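Local coordinates for Alpha/beta hydrolase fold protein (Ochrobactrum, PDB 4G9E) that probably hydrolyses the lactone ring of N-acyl homoserine lactones, bacterial quorum-sensing signals, on an alpha/beta-hydrolase scaffold, and is seen here with N-butanoyl-L-homoserine bound, at residues 75-80 against 186-191; 79-84 against 105-110; 65-70 against 179-184. All coordinates share one frame; numbering follows the deposited sequence. Where two conformers were deposited one is given.

Along the chain the 65-70 loop comes first, then 75-80 and 79-84 on or just before helix 77-91, then 105-110 on helix 103-111, and finally 179-184, which runs into helix 182-194, and 186-191 within it. Contacts 1 and 2 share Gly-79 and Tyr-80, and their centres are about 10 Å apart. Contacts 1 and 3 both use helix 182-194, at about 12 Å between centres, while contacts 2 and 3 are about 16 Å apart. Contact 2 thus joins helix 77-91 to the helix after the presumed nucleophile elbow, contact 1 ties its start to helix 182-194 beside the ligand, and contact 3 fastens the approach to that helix farther out.

Contact 1 of 3, residues 75-80 against 186-191; sequences YSMEGY and RIMFEK. With C4L (N-butanoyl-L-homoserine), chain C.
Met-188 is the main projection here: its side chain fills a groove lined by the carbonyl of Tyr-75, CA of Ser-76, the edge of the Tyr-80 ring and CE of Met-77. CB of Met-188 lies 3.8 Å from Tyr-75 O, and its CG meets both Ser-76 CA and the rim of the Tyr-80 ring, close to the ring plane. With CG anti to the backbone N (chi1 175°) and bends at chi2 and chi3, the chain then turns to the ligand; Met-188 SD is 4.0 Å from Met-77 CE. Met-77, extended beyond CG, arrives from the other helix, and its CE touches C7 of N-butanoyl-L-homoserine at 3.7 Å. The two methionines therefore meet beside the acyl chain, whose terminal C8 abuts the edge of Phe-189, in the ring plane. On the outer side, Ile-187 presses CG2 against Tyr-75 O at 3.4 Å, and the extended Lys-191 lays CD against Ser-76 CB (3.9 Å).

No direct hydrogen bond crosses the contact, but water 3 does, accepting from Met-77 N and donating to Met-188 O. Ser-76 is the N-cap of the next helix: its OG accepts from Gly-79 N at 2.8 Å.

The start of helix 77-91 is thus wedged between helix 182-194 and helix 103-111, where Met-77 packs on Leu-103 and His-106.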
loop_
_atom_site.group_PDB
_atom_site.type_symbol
_atom_site.label_atom_id
_atom_site.label_comp_id
_atom_site.label_asym_id
_atom_site.label_seq_id
_atom_site.Cartn_x
_atom_site.Cartn_y
_atom_site.Cartn_z
ATOM N N TYR A 75 -2.309 -14.537 -3.699
ATOM C CA TYR A 75 -1.008 -13.888 -3.606
ATOM C C TYR A 75 -0.597 -13.277 -4.942
ATOM O O TYR A 75 0.258 -13.807 -5.659
ATOM C CB TYR A 75 0.046 -14.874 -3.119
ATOM C CG TYR A 75 -0.138 -15.392 -1.708
ATOM C CD1 TYR A 75 -0.827 -14.666 -0.741
ATOM C CD2 TYR A 75 0.435 -16.600 -1.333
ATOM C CE1 TYR A 75 -0.951 -15.150 0.554
ATOM C CE2 TYR A 75 0.320 -17.087 -0.050
ATOM C CZ TYR A 75 -0.368 -16.354 0.896
ATOM O OH TYR A 75 -0.501 -16.818 2.185
ATOM N N SER A 76 -1.242 -12.167 -5.278
ATOM C CA SER A 76 -0.918 -11.407 -6.473
ATOM C C SER A 76 -1.504 -10.027 -6.279
ATOM O O SER A 76 -2.406 -9.838 -5.466
ATOM C CB SER A 76 -1.512 -12.050 -7.727
ATOM O OG SER A 76 -2.925 -11.933 -7.730
ATOM N N MET A 77 -1.013 -9.055 -7.029
ATOM C CA MET A 77 -1.550 -7.713 -6.879
ATOM C C MET A 77 -3.070 -7.685 -7.081
ATOM O O MET A 77 -3.797 -7.048 -6.318
ATOM C CB MET A 77 -0.817 -6.750 -7.805
ATOM C CG MET A 77 0.616 -6.509 -7.348
ATOM S SD MET A 77 1.641 -5.891 -8.669
ATOM C CE MET A 77 3.163 -5.579 -7.771
ATOM N N GLU A 78 -3.550 -8.395 -8.100
ATOM C CA GLU A 78 -4.979 -8.438 -8.378
ATOM C C GLU A 78 -5.738 -9.286 -7.347
ATOM O O GLU A 78 -6.865 -8.950 -6.990
ATOM C CB GLU A 78 -5.240 -8.892 -9.819
ATOM C CG GLU A 78 -4.802 -10.315 -10.155
ATOM C CD GLU A 78 -3.359 -10.446 -10.645
ATOM O OE1 GLU A 78 -2.490 -9.600 -10.326
ATOM O OE2 GLU A 78 -3.096 -11.433 -11.354
ATOM N N GLY A 79 -5.131 -10.368 -6.860
ATOM C CA GLY A 79 -5.751 -11.181 -5.830
ATOM C C GLY A 79 -5.906 -10.443 -4.517
ATOM O O GLY A 79 -6.942 -10.550 -3.846
ATOM N N TYR A 80 -4.872 -9.705 -4.135
ATOM C CA TYR A 80 -4.953 -8.865 -2.947
ATOM C C TYR A 80 -6.014 -7.773 -3.122
ATOM O O TYR A 80 -6.718 -7.422 -2.176
ATOM C CB TYR A 80 -3.611 -8.209 -2.679
ATOM C CG TYR A 80 -2.491 -9.117 -2.194
ATOM C CD1 TYR A 80 -2.676 -10.011 -1.146
ATOM C CD2 TYR A 80 -1.234 -9.033 -2.774
ATOM C CE1 TYR A 80 -1.616 -10.809 -0.691
ATOM C CE2 TYR A 80 -0.183 -9.822 -2.340
ATOM C CZ TYR A 80 -0.377 -10.695 -1.295
ATOM O OH TYR A 80 0.671 -11.463 -0.857
ATOM N N ARG A 186 7.127 -14.938 -3.576
ATOM C CA ARG A 186 7.508 -15.572 -4.828
ATOM C C ARG A 186 6.406 -15.463 -5.873
ATOM O O ARG A 186 6.653 -15.054 -7.010
ATOM C CB ARG A 186 7.870 -17.037 -4.600
ATOM C CG ARG A 186 8.147 -17.782 -5.893
ATOM C CD ARG A 186 8.652 -19.194 -5.659
ATOM N NE ARG A 186 7.861 -19.923 -4.672
ATOM C CZ ARG A 186 6.735 -20.580 -4.934
ATOM N NH1 ARG A 186 6.229 -20.599 -6.163
ATOM N NH2 ARG A 186 6.108 -21.220 -3.957
ATOM N N ILE A 187 5.190 -15.834 -5.486
ATOM C CA ILE A 187 4.092 -15.892 -6.439
ATOM C C ILE A 187 3.695 -14.491 -6.903
ATOM O O ILE A 187 3.519 -14.251 -8.094
ATOM C CB ILE A 187 2.892 -16.662 -5.864
ATOM C CG1 ILE A 187 3.285 -18.116 -5.579
ATOM C CG2 ILE A 187 1.730 -16.634 -6.837
ATOM C CD1 ILE A 187 2.289 -18.854 -4.723
ATOM N N MET A 188 3.580 -13.550 -5.973
ATOM C CA MET A 188 3.208 -12.201 -6.352
ATOM C C MET A 188 4.205 -11.614 -7.336
ATOM O O MET A 188 3.816 -11.008 -8.331
ATOM C CB MET A 188 3.070 -11.310 -5.114
ATOM C CG MET A 188 2.802 -9.835 -5.408
ATOM S SD MET A 188 4.271 -8.861 -5.807
ATOM C CE MET A 188 5.233 -9.021 -4.305
ATOM N N PHE A 189 5.498 -11.789 -7.072
ATOM C CA PHE A 189 6.489 -11.131 -7.908
ATOM C C PHE A 189 6.537 -11.730 -9.306
ATOM O O PHE A 189 6.675 -11.017 -10.305
ATOM C CB PHE A 189 7.866 -11.183 -7.254
ATOM C CG PHE A 189 8.896 -10.354 -7.962
ATOM C CD1 PHE A 189 8.954 -8.983 -7.776
ATOM C CD2 PHE A 189 9.789 -10.946 -8.832
ATOM C CE1 PHE A 189 9.900 -8.221 -8.439
ATOM C CE2 PHE A 189 10.738 -10.192 -9.496
ATOM C CZ PHE A 189 10.791 -8.831 -9.302
ATOM N N GLU A 190 6.417 -13.048 -9.377
ATOM C CA GLU A 190 6.357 -13.725 -10.668
ATOM C C GLU A 190 5.157 -13.259 -11.487
ATOM O O GLU A 190 5.277 -12.982 -12.681
ATOM C CB GLU A 190 6.308 -15.239 -10.478
ATOM C CG GLU A 190 7.642 -15.851 -10.091
ATOM C CD GLU A 190 7.566 -17.346 -9.867
ATOM O OE1 GLU A 190 6.443 -17.888 -9.802
ATOM O OE2 GLU A 190 8.638 -17.978 -9.752
ATOM N N LYS A 191 4.001 -13.158 -10.840
ATOM C CA LYS A 191 2.786 -12.757 -11.541
ATOM C C LYS A 191 2.833 -11.287 -11.982
ATOM O O LYS A 191 2.317 -10.933 -13.041
ATOM C CB LYS A 191 1.557 -13.071 -10.689
ATOM C CG LYS A 191 1.315 -14.568 -10.562
ATOM C CD LYS A 191 0.034 -14.885 -9.836
ATOM C CE LYS A 191 -0.281 -16.365 -9.925
ATOM N NZ LYS A 191 -1.564 -16.671 -9.249
HETATM O O1 C4L C . 7.791 -2.512 0.020
HETATM C C4 C4L C . 7.221 -3.167 -0.886
HETATM O O2 C4L C . 6.007 -3.471 -0.857
HETATM C C3 C4L C . 8.030 -3.647 -2.068
HETATM C C2 C4L C . 9.256 -2.756 -2.307
HETATM C C1 C4L C . 10.321 -3.451 -3.139
HETATM O O3 C4L C . 10.960 -4.478 -2.363
HETATM N N1 C4L C . 7.245 -3.673 -3.308
HETATM C C5 C4L C . 6.802 -4.810 -3.852
HETATM O O4 C4L C . 7.025 -5.917 -3.379
HETATM C C6 C4L C . 6.004 -4.686 -5.130
HETATM C C7 C4L C . 6.536 -5.681 -6.156
HETATM C C8 C4L C . 7.967 -5.377 -6.578
HETATM O O HOH W 1 -1.486 -15.902 -6.586
HETATM O O HOH W 2 -3.613 -14.364 -7.745
HETATM O O HOH W 3 1.220 -9.822 -8.650
#

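Contact 2 of 3, residues 79-84 against 105-110; sequences GYADAM and GHIGIE
Ile-107 carries this contact, sending one branch to each of two consecutive residues of the facing helix. Its CD1 sits 3.4 Å from Tyr-80 CB and also touches the near part of the aromatic ring, 3.6 Å from Tyr-80 CD2. The other branch, CG2, packs over the backbone of Ala-81, 3.7 Å from its N, and more loosely approaches Met-84 CG, one turn on. A chi1 of -64° aims the branches: CG1 lies beside the backbone N, toward Tyr-80, and CG2 beside the carbonyl carbon, toward Ala-81.

Ala-81 supplies the return contact. Its CB is 3.7 Å from Ile-107 O and equally far from Glu-110 CB, fitting between residues one turn apart. Such a small side chain is consistent with the close approach of the backbones: the axes of segments 79-84 and 105-110 pass 8.2 Å apart, crossing at -71°. The interface between the segments is apolar, with no hydrogen bond across it.

In the next shell, the Glu-110 carboxylate, in the conformer given, turns away and accepts hydrogen bonds from Gly-198 N and Gln-200 NE2. The same glutamine holds His-106, a ligand-pocket residue, through ND1. Helix 103-111 follows strand 97-101 and the presumed nucleophile elbow, which Ile-107 touches; helix 77-91 crosses it on one flank, while Ile-109 packs against helix 200-206.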
loop_
_atom_site.group_PDB
_atom_site.type_symbol
_atom_site.label_atom_id
_atom_site.label_comp_id
_atom_site.label_asym_id
_atom_site.label_seq_id
_atom_site.Cartn_x
_atom_site.Cartn_y
_atom_site.Cartn_z
ATOM N N GLY A 79 -5.131 -10.368 -6.860
ATOM C CA GLY A 79 -5.751 -11.181 -5.830
ATOM C C GLY A 79 -5.906 -10.443 -4.517
ATOM O O GLY A 79 -6.942 -10.550 -3.846
ATOM N N TYR A 80 -4.872 -9.705 -4.135
ATOM C CA TYR A 80 -4.953 -8.865 -2.947
ATOM C C TYR A 80 -6.014 -7.773 -3.122
ATOM O O TYR A 80 -6.718 -7.422 -2.176
ATOM C CB TYR A 80 -3.611 -8.209 -2.679
ATOM C CG TYR A 80 -2.491 -9.117 -2.194
ATOM C CD1 TYR A 80 -2.676 -10.011 -1.146
ATOM C CD2 TYR A 80 -1.234 -9.033 -2.774
ATOM C CE1 TYR A 80 -1.616 -10.809 -0.691
ATOM C CE2 TYR A 80 -0.183 -9.822 -2.340
ATOM C CZ TYR A 80 -0.377 -10.695 -1.295
ATOM O OH TYR A 80 0.671 -11.463 -0.857
ATOM N N ALA A 81 -6.125 -7.235 -4.330
ATOM C CA ALA A 81 -7.153 -6.233 -4.605
ATOM C C ALA A 81 -8.538 -6.838 -4.441
ATOM O O ALA A 81 -9.444 -6.198 -3.898
ATOM C CB ALA A 81 -6.967 -5.633 -5.978
ATOM N N ASP A 82 -8.723 -8.073 -4.917
ATOM C CA ASP A 82 -9.981 -8.775 -4.689
ATOM C C ASP A 82 -10.236 -8.917 -3.195
ATOM O O ASP A 82 -11.333 -8.627 -2.715
ATOM C CB ASP A 82 -9.975 -10.155 -5.359
ATOM C CG ASP A 82 -10.295 -10.088 -6.832
ATOM O OD1 ASP A 82 -11.133 -9.247 -7.212
ATOM O OD2 ASP A 82 -9.716 -10.870 -7.609
ATOM N N ALA A 83 -9.220 -9.351 -2.458
ATOM C CA ALA A 83 -9.381 -9.553 -1.020
ATOM C C ALA A 83 -9.766 -8.256 -0.303
ATOM O O ALA A 83 -10.659 -8.247 0.547
ATOM C CB ALA A 83 -8.108 -10.146 -0.414
ATOM N N MET A 84 -9.088 -7.163 -0.634
ATOM C CA MET A 84 -9.396 -5.901 0.022
ATOM C C MET A 84 -10.782 -5.394 -0.364
ATOM O O MET A 84 -11.469 -4.779 0.446
ATOM C CB MET A 84 -8.325 -4.858 -0.285
ATOM C CG MET A 84 -6.959 -5.173 0.321
ATOM S SD MET A 84 -6.932 -5.374 2.126
ATOM C CE MET A 84 -7.066 -7.150 2.279
ATOM N N GLY A 105 0.307 0.050 -2.851
ATOM C CA GLY A 105 -0.011 0.972 -3.926
ATOM C C GLY A 105 -0.368 0.251 -5.215
ATOM O O GLY A 105 -1.305 0.645 -5.908
ATOM N N HIS A 106 0.384 -0.797 -5.549
ATOM C CA HIS A 106 0.056 -1.610 -6.719
ATOM C C HIS A 106 -1.326 -2.259 -6.551
ATOM O O HIS A 106 -2.109 -2.343 -7.498
ATOM C CB HIS A 106 1.129 -2.683 -6.942
ATOM C CG HIS A 106 2.487 -2.124 -7.237
ATOM N ND1 HIS A 106 2.839 -1.607 -8.466
ATOM C CD2 HIS A 106 3.580 -1.988 -6.447
ATOM C CE1 HIS A 106 4.091 -1.184 -8.421
ATOM N NE2 HIS A 106 4.564 -1.398 -7.205
ATOM N N ILE A 107 -1.605 -2.743 -5.345
ATOM C CA ILE A 107 -2.911 -3.290 -5.013
ATOM C C ILE A 107 -4.000 -2.228 -5.192
ATOM O O ILE A 107 -5.046 -2.482 -5.793
ATOM C CB ILE A 107 -2.920 -3.867 -3.581
ATOM C CG1 ILE A 107 -1.943 -5.049 -3.489
ATOM C CG2 ILE A 107 -4.336 -4.249 -3.149
ATOM C CD1 ILE A 107 -1.648 -5.489 -2.079
ATOM N N GLY A 108 -3.744 -1.023 -4.688
ATOM C CA GLY A 108 -4.685 0.073 -4.854
ATOM C C GLY A 108 -5.000 0.378 -6.309
ATOM O O GLY A 108 -6.144 0.648 -6.672
ATOM N N ILE A 109 -3.977 0.327 -7.158
ATOM C CA ILE A 109 -4.181 0.526 -8.589
ATOM C C ILE A 109 -5.111 -0.562 -9.159
ATOM O O ILE A 109 -6.028 -0.270 -9.934
ATOM C CB ILE A 109 -2.831 0.580 -9.347
ATOM C CG1 ILE A 109 -2.016 1.807 -8.918
ATOM C CG2 ILE A 109 -3.063 0.570 -10.864
ATOM C CD1 ILE A 109 -0.582 1.784 -9.415
ATOM N N GLU A 110 -4.882 -1.814 -8.770
ATOM C CA GLU A 110 -5.764 -2.892 -9.202
ATOM C C GLU A 110 -7.169 -2.777 -8.584
ATOM O O GLU A 110 -8.124 -3.323 -9.127
ATOM C CB GLU A 110 -5.131 -4.262 -8.941
ATOM C CG GLU A 110 -3.778 -4.484 -9.632
ATOM C CD GLU A 110 -3.858 -4.499 -11.153
ATOM O OE1 GLU A 110 -4.944 -4.766 -11.703
ATOM O OE2 GLU A 110 -2.821 -4.233 -11.796
#

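Contact 3 of 3, residues 65-70 against 179-184; sequences STDAID and RTDGRA
A chi1 of 172° swings the Arg-179 chain away from its own amide nitrogen, and the bend at chi2 then turns the guanidinium toward Asp-67 in the 65-70 loop. Asp-67, with CG beside its own backbone N, offers a single oxygen in return. Both NH1 and NH2 of Arg-179 bond Asp-67 OD1, each at 2.9 Å, an end-on grip on one atom. NH2 meets the syn lone pair, whereas NH1 comes from above the carboxylate plane; neither bond is straight, and the two flat groups are inclined by 36°. The straighter bond runs from Arg-179 NH1 to Ser-65 O, 2.8 Å long with an N-H...O angle of 166°, its acceptor within the guanidinium plane. Gly-63 O takes NE, so the group is held at several points along its edge.

The second carboxylate, Asp-181, lies close to the first: Asp-67 OD2 and Asp-181 OD2 are 3.6 Å apart, a pairing of like charges that the arginines probably offset. Arg-183 binds Asp-181 side-on, NE to OD1 and NH2 to OD2, the latter at 2.8 Å, and its NH2 also reaches Ala-68 O through water 4. Tyr-75 OH adds a hydrogen bond to Asp-181 OD2.

Asp-181 occupies the N-cap position of helix 182-194, and its OD1 also accepts from Arg-183 N at 3.2 Å, a capping bond. The whole is a salt-bridge network built on a helix N-cap, joining the loop after strand 52-57 to the turn between helices 171-179 and 182-194 of the alpha/beta-hydrolase fold.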
loop_
_atom_site.group_PDB
_atom_site.type_symbol
_atom_site.label_atom_id
_atom_site.label_comp_id
_atom_site.label_asym_id
_atom_site.label_seq_id
_atom_site.Cartn_x
_atom_site.Cartn_y
_atom_site.Cartn_z
ATOM N N SER A 65 -3.213 -11.832 9.909
ATOM C CA SER A 65 -4.108 -12.591 9.045
ATOM C C SER A 65 -3.574 -14.001 8.888
ATOM O O SER A 65 -2.392 -14.245 9.102
ATOM C CB SER A 65 -4.224 -11.919 7.682
ATOM O OG SER A 65 -4.980 -10.727 7.799
ATOM N N THR A 66 -4.447 -14.933 8.519
ATOM C CA THR A 66 -3.994 -16.281 8.212
ATOM C C THR A 66 -3.323 -16.291 6.853
ATOM O O THR A 66 -3.483 -15.360 6.055
ATOM C CB THR A 66 -5.149 -17.312 8.196
ATOM O OG1 THR A 66 -6.112 -16.958 7.197
ATOM C CG2 THR A 66 -5.829 -17.387 9.555
ATOM N N ASP A 67 -2.555 -17.338 6.591
ATOM C CA ASP A 67 -2.123 -17.582 5.229
ATOM C C ASP A 67 -3.365 -17.733 4.354
ATOM O O ASP A 67 -4.457 -18.020 4.844
ATOM C CB ASP A 67 -1.238 -18.827 5.156
ATOM C CG ASP A 67 0.121 -18.620 5.803
ATOM O OD1 ASP A 67 0.478 -17.455 6.104
ATOM O OD2 ASP A 67 0.838 -19.623 5.993
ATOM N N ALA A 68 -3.204 -17.511 3.058
ATOM C CA ALA A 68 -4.318 -17.639 2.125
ATOM C C ALA A 68 -4.853 -19.062 2.090
ATOM O O ALA A 68 -4.088 -20.026 2.104
ATOM C CB ALA A 68 -3.877 -17.228 0.739
ATOM N N ILE A 69 -6.173 -19.190 2.010
ATOM C CA ILE A 69 -6.796 -20.486 1.763
ATOM C C ILE A 69 -6.245 -21.066 0.460
ATOM O O ILE A 69 -5.949 -22.259 0.374
ATOM C CB ILE A 69 -8.329 -20.350 1.693
ATOM C CG1 ILE A 69 -8.895 -20.070 3.089
ATOM C CG2 ILE A 69 -8.958 -21.613 1.111
ATOM C CD1 ILE A 69 -10.365 -19.712 3.094
ATOM N N ASP A 70 -6.091 -20.200 -0.540
ATOM C CA ASP A 70 -5.618 -20.593 -1.865
ATOM C C ASP A 70 -4.561 -19.597 -2.334
ATOM O O ASP A 70 -4.889 -18.557 -2.907
ATOM C CB ASP A 70 -6.789 -20.638 -2.849
ATOM C CG ASP A 70 -6.364 -21.019 -4.254
ATOM O OD1 ASP A 70 -5.164 -21.293 -4.478
ATOM O OD2 ASP A 70 -7.246 -21.058 -5.133
ATOM N N ARG A 179 7.245 -13.336 9.837
ATOM C CA ARG A 179 5.988 -14.083 9.783
ATOM C C ARG A 179 5.514 -14.357 8.362
ATOM O O ARG A 179 4.924 -15.395 8.095
ATOM C CB ARG A 179 4.882 -13.356 10.558
ATOM C CG ARG A 179 3.483 -13.970 10.404
ATOM C CD ARG A 179 2.775 -13.410 9.169
ATOM N NE ARG A 179 1.427 -13.929 8.947
ATOM C CZ ARG A 179 1.153 -15.031 8.253
ATOM N NH1 ARG A 179 -0.110 -15.408 8.076
ATOM N NH2 ARG A 179 2.139 -15.756 7.739
ATOM N N THR A 180 5.757 -13.416 7.459
ATOM C CA THR A 180 5.161 -13.464 6.128
ATOM C C THR A 180 5.332 -14.828 5.463
ATOM O O THR A 180 6.421 -15.397 5.448
ATOM C CB THR A 180 5.775 -12.398 5.223
ATOM O OG1 THR A 180 5.715 -11.134 5.891
ATOM C CG2 THR A 180 5.027 -12.305 3.898
ATOM N N ASP A 181 4.237 -15.341 4.916
ATOM C CA ASP A 181 4.244 -16.547 4.094
ATOM C C ASP A 181 5.116 -16.258 2.871
ATOM O O ASP A 181 4.731 -15.487 1.995
ATOM C CB ASP A 181 2.797 -16.851 3.684
ATOM C CG ASP A 181 2.645 -18.126 2.870
ATOM O OD1 ASP A 181 3.655 -18.742 2.470
ATOM O OD2 ASP A 181 1.481 -18.497 2.617
ATOM N N GLY A 182 6.294 -16.873 2.807
ATOM C CA GLY A 182 7.224 -16.579 1.732
ATOM C C GLY A 182 6.701 -16.923 0.346
ATOM O O GLY A 182 7.136 -16.345 -0.652
ATOM N N ARG A 183 5.773 -17.870 0.271
ATOM C CA ARG A 183 5.127 -18.176 -1.003
ATOM C C ARG A 183 4.488 -16.929 -1.600
ATOM O O ARG A 183 4.431 -16.775 -2.819
ATOM C CB ARG A 183 4.061 -19.257 -0.831
ATOM C CG ARG A 183 4.618 -20.580 -0.353
ATOM C CD ARG A 183 3.518 -21.591 -0.080
ATOM N NE ARG A 183 2.589 -21.100 0.930
ATOM C CZ ARG A 183 1.461 -21.710 1.270
ATOM N NH1 ARG A 183 1.119 -22.849 0.678
ATOM N NH2 ARG A 183 0.675 -21.182 2.200
ATOM N N ALA A 184 4.003 -16.042 -0.737
ATOM C CA ALA A 184 3.354 -14.827 -1.199
ATOM C C ALA A 184 4.340 -13.920 -1.930
ATOM O O ALA A 184 3.981 -13.284 -2.917
ATOM C CB ALA A 184 2.688 -14.092 -0.040
HETATM O O HOH W 4 -2.106 -21.701 2.786
#